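Putative membrane protein COG4129 (Clostridium difficile, PDB 3KMI) is of unknown function but, by its family, probably belongs to membrane exporters of aromatic acids, this fragment being the helical C-terminal domain. Local coordinates at residues 102-115 with 157-171. Residues are numbered along the deposited sequence; the frame is centred on the assembly and turned at random. Where two conformers were deposited one is given.
Sequences PPQAHILSAFIHKI and LFLCLTELKQFLVNR
Leu-108 and Leu-164 interlock as reciprocal knobs into holes where helices 103-117 and 148-176 run nearly parallel inside an all-helical bundle, their segment axes 11.1 Å apart and inclined by 17°. Leu-108 enters the pocket of Leu-157, Cys-160, Leu-161 and Leu-164. Its CG stands trans to the amide nitrogen (chi1 176°), and the two methyls beyond have separate partners: Leu-108 CD1 lies 3.6 Å from Leu-161 CD2, while Leu-108 CD2 reaches Cys-160 CB at 3.8 Å. In return Leu-164 fills the hole among Leu-108, Phe-111, Ile-112 and Ile-115, meeting Ile-112 at about a right angle (Leu-164 CD1 to Ile-112 CG1, 3.8 Å). At one end Leu-157 CD2 rests on Ala-105 CB (3.9 Å). Toward the other, Ile-115 CD1 packs against Leu-168 CD2 (3.9 Å) and lies over one face of the Phe-111 ring, toward its rim. A water between the helices accepts a hydrogen bond from Arg-171 NH1 in the guanidinium plane; its short link to Ile-115 O is doubtful. Phe-167 CZ lies over one guanidinium face, toward its rim, and Arg-171 NH2 is hydrogen-bonded to Ser-22 OG on helix 7-33. The seam is largely buried, with knobs-into-holes packing between near-parallel helices in the core of the putative aromatic acid exporter C-terminal domain.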
loop_
_atom_site.group_PDB
_atom_site.type_symbol
_atom_site.label_atom_id
_atom_site.label_comp_id
_atom_site.label_asym_id
_atom_site.label_seq_id
_atom_site.Cartn_x
_atom_site.Cartn_y
_atom_site.Cartn_z
ATOM N N PRO A 102 2.481 20.126 12.054
ATOM C CA PRO A 102 1.434 20.556 13.026
ATOM C C PRO A 102 1.248 19.539 14.200
ATOM O O PRO A 102 1.845 18.481 14.166
ATOM C CB PRO A 102 0.181 20.630 12.156
ATOM C CG PRO A 102 0.428 19.637 11.075
ATOM C CD PRO A 102 1.889 19.812 10.742
ATOM N N PRO A 103 0.444 19.873 15.233
ATOM C CA PRO A 103 0.303 18.974 16.361
ATOM C C PRO A 103 -0.088 17.569 15.965
ATOM O O PRO A 103 0.454 16.641 16.519
ATOM C CB PRO A 103 -0.817 19.630 17.180
ATOM C CG PRO A 103 -0.603 21.036 16.948
ATOM C CD PRO A 103 -0.246 21.150 15.498
ATOM N N GLN A 104 -0.993 17.412 15.001
ATOM C CA GLN A 104 -1.405 16.064 14.553
ATOM C C GLN A 104 -0.266 15.249 13.912
ATOM O O GLN A 104 -0.244 14.030 14.023
ATOM C CB GLN A 104 -2.604 16.146 13.608
ATOM C CG GLN A 104 -3.945 16.504 14.272
ATOM C CD GLN A 104 -4.339 15.548 15.409
ATOM O OE1 GLN A 104 -4.678 15.985 16.517
ATOM N NE2 GLN A 104 -4.294 14.251 15.141
ATOM N N ALA A 105 0.670 15.939 13.251
ATOM C CA ALA A 105 1.899 15.310 12.738
ATOM C C ALA A 105 2.791 14.840 13.878
ATOM O O ALA A 105 3.311 13.734 13.843
ATOM C CB ALA A 105 2.670 16.296 11.795
ATOM N N HIS A 106 2.970 15.677 14.900
ATOM C CA HIS A 106 3.686 15.272 16.114
ATOM C C HIS A 106 3.018 14.038 16.761
ATOM O O HIS A 106 3.704 13.159 17.231
ATOM C CB HIS A 106 3.736 16.438 17.105
ATOM C CG HIS A 106 4.721 17.508 16.744
ATOM N ND1 HIS A 106 6.083 17.345 16.899
ATOM C CD2 HIS A 106 4.542 18.776 16.302
ATOM C CE1 HIS A 106 6.703 18.457 16.543
ATOM N NE2 HIS A 106 5.790 19.341 16.176
ATOM N N ILE A 107 1.690 13.971 16.753
ATOM C CA ILE A 107 0.967 12.831 17.338
ATOM C C ILE A 107 1.189 11.556 16.480
ATOM O O ILE A 107 1.393 10.464 17.021
ATOM C CB ILE A 107 -0.530 13.166 17.535
ATOM C CG1 ILE A 107 -0.695 14.108 18.738
ATOM C CG2 ILE A 107 -1.406 11.884 17.747
ATOM C CD1 ILE A 107 -1.999 14.868 18.721
ATOM N N LEU A 108 1.154 11.724 15.157
ATOM C CA LEU A 108 1.456 10.652 14.225
ATOM C C LEU A 108 2.874 10.125 14.459
ATOM O O LEU A 108 3.121 8.905 14.525
ATOM C CB LEU A 108 1.323 11.139 12.768
ATOM C CG LEU A 108 1.744 10.039 11.788
ATOM C CD1 LEU A 108 0.770 8.859 11.934
ATOM C CD2 LEU A 108 1.822 10.547 10.361
ATOM N N SER A 109 3.819 11.040 14.547
ATOM C CA SER A 109 5.183 10.646 14.798
ATOM C C SER A 109 5.339 9.858 16.120
ATOM O O SER A 109 6.014 8.822 16.151
ATOM C CB SER A 109 6.061 11.881 14.835
ATOM O OG SER A 109 7.367 11.527 15.209
ATOM N N ALA A 110 4.685 10.324 17.185
ATOM C CA ALA A 110 4.704 9.610 18.466
ATOM C C ALA A 110 4.132 8.198 18.299
ATOM O O ALA A 110 4.678 7.226 18.822
ATOM C CB ALA A 110 3.915 10.401 19.535
ATOM N N PHE A 111 3.058 8.091 17.541
ATOM C CA PHE A 111 2.384 6.787 17.320
ATOM C C PHE A 111 3.292 5.805 16.538
ATOM O O PHE A 111 3.372 4.614 16.871
ATOM C CB PHE A 111 1.034 7.003 16.617
ATOM C CG PHE A 111 0.253 5.724 16.361
ATOM C CD1 PHE A 111 -0.091 4.870 17.411
ATOM C CD2 PHE A 111 -0.177 5.412 15.075
ATOM C CE1 PHE A 111 -0.831 3.676 17.162
ATOM C CE2 PHE A 111 -0.912 4.241 14.816
ATOM C CZ PHE A 111 -1.222 3.365 15.867
ATOM N N ILE A 112 3.992 6.307 15.524
ATOM C CA ILE A 112 4.952 5.512 14.779
ATOM C C ILE A 112 6.145 5.062 15.657
ATOM O O ILE A 112 6.603 3.930 15.543
ATOM C CB ILE A 112 5.467 6.255 13.491
ATOM C CG1 ILE A 112 4.286 6.489 12.534
ATOM C CG2 ILE A 112 6.558 5.421 12.822
ATOM C CD1 ILE A 112 4.548 7.470 11.377
ATOM N N HIS A 113 6.656 5.950 16.499
ATOM C CA HIS A 113 7.660 5.544 17.512
ATOM C C HIS A 113 7.148 4.447 18.425
ATOM O O HIS A 113 7.873 3.501 18.746
ATOM C CB HIS A 113 8.110 6.718 18.391
ATOM C CG HIS A 113 9.165 7.579 17.763
ATOM N ND1 HIS A 113 8.993 8.928 17.548
ATOM C CD2 HIS A 113 10.417 7.292 17.328
ATOM C CE1 HIS A 113 10.077 9.429 16.977
ATOM N NE2 HIS A 113 10.953 8.455 16.825
ATOM N N LYS A 114 5.910 4.593 18.871
ATOM C CA LYS A 114 5.304 3.621 19.753
ATOM C C LYS A 114 5.296 2.284 19.036
ATOM O O LYS A 114 5.693 1.246 19.594
ATOM C CB LYS A 114 3.892 4.050 20.165
ATOM C CG LYS A 114 3.159 3.043 21.053
ATOM C CD LYS A 114 1.783 3.565 21.391
ATOM C CE LYS A 114 1.037 2.710 22.410
ATOM N NZ LYS A 114 -0.262 3.392 22.722
ATOM N N ILE A 115 4.849 2.301 17.797
ATOM C CA ILE A 115 4.822 1.077 16.982
ATOM C C ILE A 115 6.253 0.491 16.848
ATOM O O ILE A 115 6.479 -0.713 17.038
ATOM C CB ILE A 115 4.197 1.309 15.575
ATOM C CG1 ILE A 115 2.708 1.732 15.662
ATOM C CG2 ILE A 115 4.396 0.033 14.704
ATOM C CD1 ILE A 115 2.068 2.164 14.284
ATOM N N LEU A 157 -0.951 13.317 5.788
ATOM C CA LEU A 157 -0.992 12.671 7.085
ATOM C C LEU A 157 -2.038 11.568 7.048
ATOM O O LEU A 157 -1.849 10.530 7.633
ATOM C CB LEU A 157 -1.321 13.698 8.206
ATOM C CG LEU A 157 -0.313 14.828 8.462
ATOM C CD1 LEU A 157 -0.789 15.886 9.528
ATOM C CD2 LEU A 157 1.030 14.253 8.901
ATOM N N PHE A 158 -3.138 11.785 6.350
ATOM C CA PHE A 158 -4.167 10.749 6.295
ATOM C C PHE A 158 -3.727 9.536 5.453
ATOM O O PHE A 158 -4.089 8.392 5.761
ATOM C CB PHE A 158 -5.494 11.307 5.773
ATOM C CG PHE A 158 -6.671 10.446 6.109
ATOM C CD1 PHE A 158 -7.270 10.530 7.361
ATOM C CD2 PHE A 158 -7.169 9.542 5.192
ATOM C CE1 PHE A 158 -8.343 9.731 7.688
ATOM C CE2 PHE A 158 -8.249 8.737 5.506
ATOM C CZ PHE A 158 -8.841 8.836 6.758
ATOM N N LEU A 159 -2.950 9.793 4.403
ATOM C CA LEU A 159 -2.392 8.701 3.578
ATOM C C LEU A 159 -1.401 7.851 4.370
ATOM O O LEU A 159 -1.283 6.623 4.125
ATOM C CB LEU A 159 -1.730 9.233 2.293
ATOM C CG LEU A 159 -2.616 9.878 1.218
ATOM C CD1 LEU A 159 -1.842 10.925 0.446
ATOM C CD2 LEU A 159 -3.211 8.840 0.321
ATOM N N CYS A 160 -0.680 8.507 5.282
ATOM C CA CYS A 160 0.181 7.779 6.253
ATOM C C CYS A 160 -0.601 6.765 7.101
ATOM O O CYS A 160 -0.156 5.632 7.273
ATOM C CB CYS A 160 0.924 8.753 7.134
ATOM S SG CYS A 160 2.225 9.597 6.220
ATOM N N LEU A 161 -1.776 7.171 7.598
ATOM C CA LEU A 161 -2.621 6.278 8.398
ATOM C C LEU A 161 -3.072 5.061 7.593
ATOM O O LEU A 161 -3.134 3.931 8.129
ATOM C CB LEU A 161 -3.847 7.021 8.971
ATOM C CG LEU A 161 -3.520 8.225 9.857
ATOM C CD1 LEU A 161 -4.784 8.774 10.484
ATOM C CD2 LEU A 161 -2.525 7.821 10.917
ATOM N N THR A 162 -3.352 5.275 6.306
ATOM C CA THR A 162 -3.699 4.164 5.425
ATOM C C THR A 162 -2.584 3.141 5.371
ATOM O O THR A 162 -2.826 1.944 5.519
ATOM C CB THR A 162 -4.081 4.645 4.003
ATOM O OG1 THR A 162 -5.258 5.464 4.100
ATOM C CG2 THR A 162 -4.392 3.486 3.148
ATOM N N GLU A 163 -1.368 3.606 5.157
ATOM C CA GLU A 163 -0.200 2.717 5.073
ATOM C C GLU A 163 0.043 2.018 6.421
ATOM O O GLU A 163 0.278 0.801 6.480
ATOM C CB GLU A 163 1.052 3.495 4.637
ATOM C CG GLU A 163 0.951 4.045 3.214
ATOM C CD GLU A 163 0.751 2.955 2.147
ATOM O OE1 GLU A 163 1.345 1.848 2.224
ATOM O OE2 GLU A 163 -0.019 3.214 1.206
ATOM N N LEU A 164 -0.100 2.773 7.504
ATOM C CA LEU A 164 0.105 2.220 8.827
ATOM C C LEU A 164 -0.883 1.121 9.193
ATOM O O LEU A 164 -0.540 0.222 9.949
ATOM C CB LEU A 164 0.100 3.325 9.900
ATOM C CG LEU A 164 1.346 4.211 9.940
ATOM C CD1 LEU A 164 1.060 5.308 11.017
ATOM C CD2 LEU A 164 2.615 3.401 10.357
ATOM N N LYS A 165 -2.107 1.178 8.691
ATOM C CA LYS A 165 -3.071 0.122 8.991
ATOM C C LYS A 165 -2.573 -1.191 8.402
ATOM O O LYS A 165 -2.575 -2.218 9.070
ATOM C CB LYS A 165 -4.466 0.453 8.443
ATOM C CG LYS A 165 -5.557 -0.480 8.937
ATOM C CD LYS A 165 -6.922 -0.039 8.389
ATOM C CE LYS A 165 -8.054 -0.901 8.893
ATOM N NZ LYS A 165 -9.323 -0.315 8.430
ATOM N N GLN A 166 -2.152 -1.154 7.143
ATOM C CA GLN A 166 -1.625 -2.371 6.518
ATOM C C GLN A 166 -0.333 -2.831 7.180
ATOM O O GLN A 166 -0.153 -4.011 7.355
ATOM C CB GLN A 166 -1.431 -2.237 5.017
ATOM C CG GLN A 166 -1.236 -3.653 4.398
ATOM C CD GLN A 166 -2.418 -4.634 4.700
ATOM O OE1 GLN A 166 -3.601 -4.307 4.497
ATOM N NE2 GLN A 166 -2.080 -5.841 5.158
ATOM N N PHE A 167 0.548 -1.899 7.570
ATOM C CA PHE A 167 1.732 -2.255 8.365
ATOM C C PHE A 167 1.394 -3.054 9.637
ATOM O O PHE A 167 2.038 -4.074 9.951
ATOM C CB PHE A 167 2.523 -0.989 8.750
ATOM C CG PHE A 167 3.838 -1.288 9.407
ATOM C CD1 PHE A 167 4.996 -1.377 8.639
ATOM C CD2 PHE A 167 3.911 -1.526 10.795
ATOM C CE1 PHE A 167 6.195 -1.654 9.205
ATOM C CE2 PHE A 167 5.103 -1.828 11.386
ATOM C CZ PHE A 167 6.269 -1.887 10.589
ATOM N N LEU A 168 0.366 -2.624 10.358
ATOM C CA LEU A 168 -0.001 -3.289 11.605
ATOM C C LEU A 168 -0.655 -4.635 11.338
ATOM O O LEU A 168 -0.444 -5.571 12.097
ATOM C CB LEU A 168 -0.925 -2.414 12.479
ATOM C CG LEU A 168 -0.271 -1.169 13.108
ATOM C CD1 LEU A 168 -1.337 -0.154 13.605
ATOM C CD2 LEU A 168 0.720 -1.530 14.264
ATOM N N VAL A 169 -1.409 -4.735 10.243
ATOM C CA VAL A 169 -2.036 -6.005 9.868
ATOM C C VAL A 169 -0.940 -7.005 9.548
ATOM O O VAL A 169 -1.034 -8.190 9.940
ATOM C CB VAL A 169 -3.010 -5.838 8.681
ATOM C CG1 VAL A 169 -3.435 -7.209 8.090
ATOM C CG2 VAL A 169 -4.217 -5.003 9.113
ATOM N N ASN A 170 0.074 -6.518 8.835
ATOM C CA ASN A 170 1.238 -7.314 8.439
ATOM C C ASN A 170 2.060 -7.763 9.645
ATOM O O ASN A 170 2.506 -8.913 9.716
ATOM C CB ASN A 170 2.159 -6.543 7.456
ATOM C CG ASN A 170 1.611 -6.504 6.033
ATOM O OD1 ASN A 170 0.732 -7.270 5.683
ATOM N ND2 ASN A 170 2.129 -5.593 5.208
ATOM N N ARG A 171 2.264 -6.869 10.601
ATOM C CA ARG A 171 3.109 -7.200 11.750
ATOM C C ARG A 171 2.384 -8.244 12.620
ATOM O O ARG A 171 3.013 -9.150 13.153
ATOM C CB ARG A 171 3.500 -5.953 12.542
ATOM C CG ARG A 171 4.404 -6.276 13.764
ATOM C CD ARG A 171 5.294 -5.139 14.124
ATOM N NE ARG A 171 6.434 -5.001 13.222
ATOM C CZ ARG A 171 7.467 -4.197 13.432
ATOM N NH1 ARG A 171 7.534 -3.457 14.549
ATOM N NH2 ARG A 171 8.476 -4.168 12.549
HETATM O O HOH W 1 5.962 -3.170 16.787
#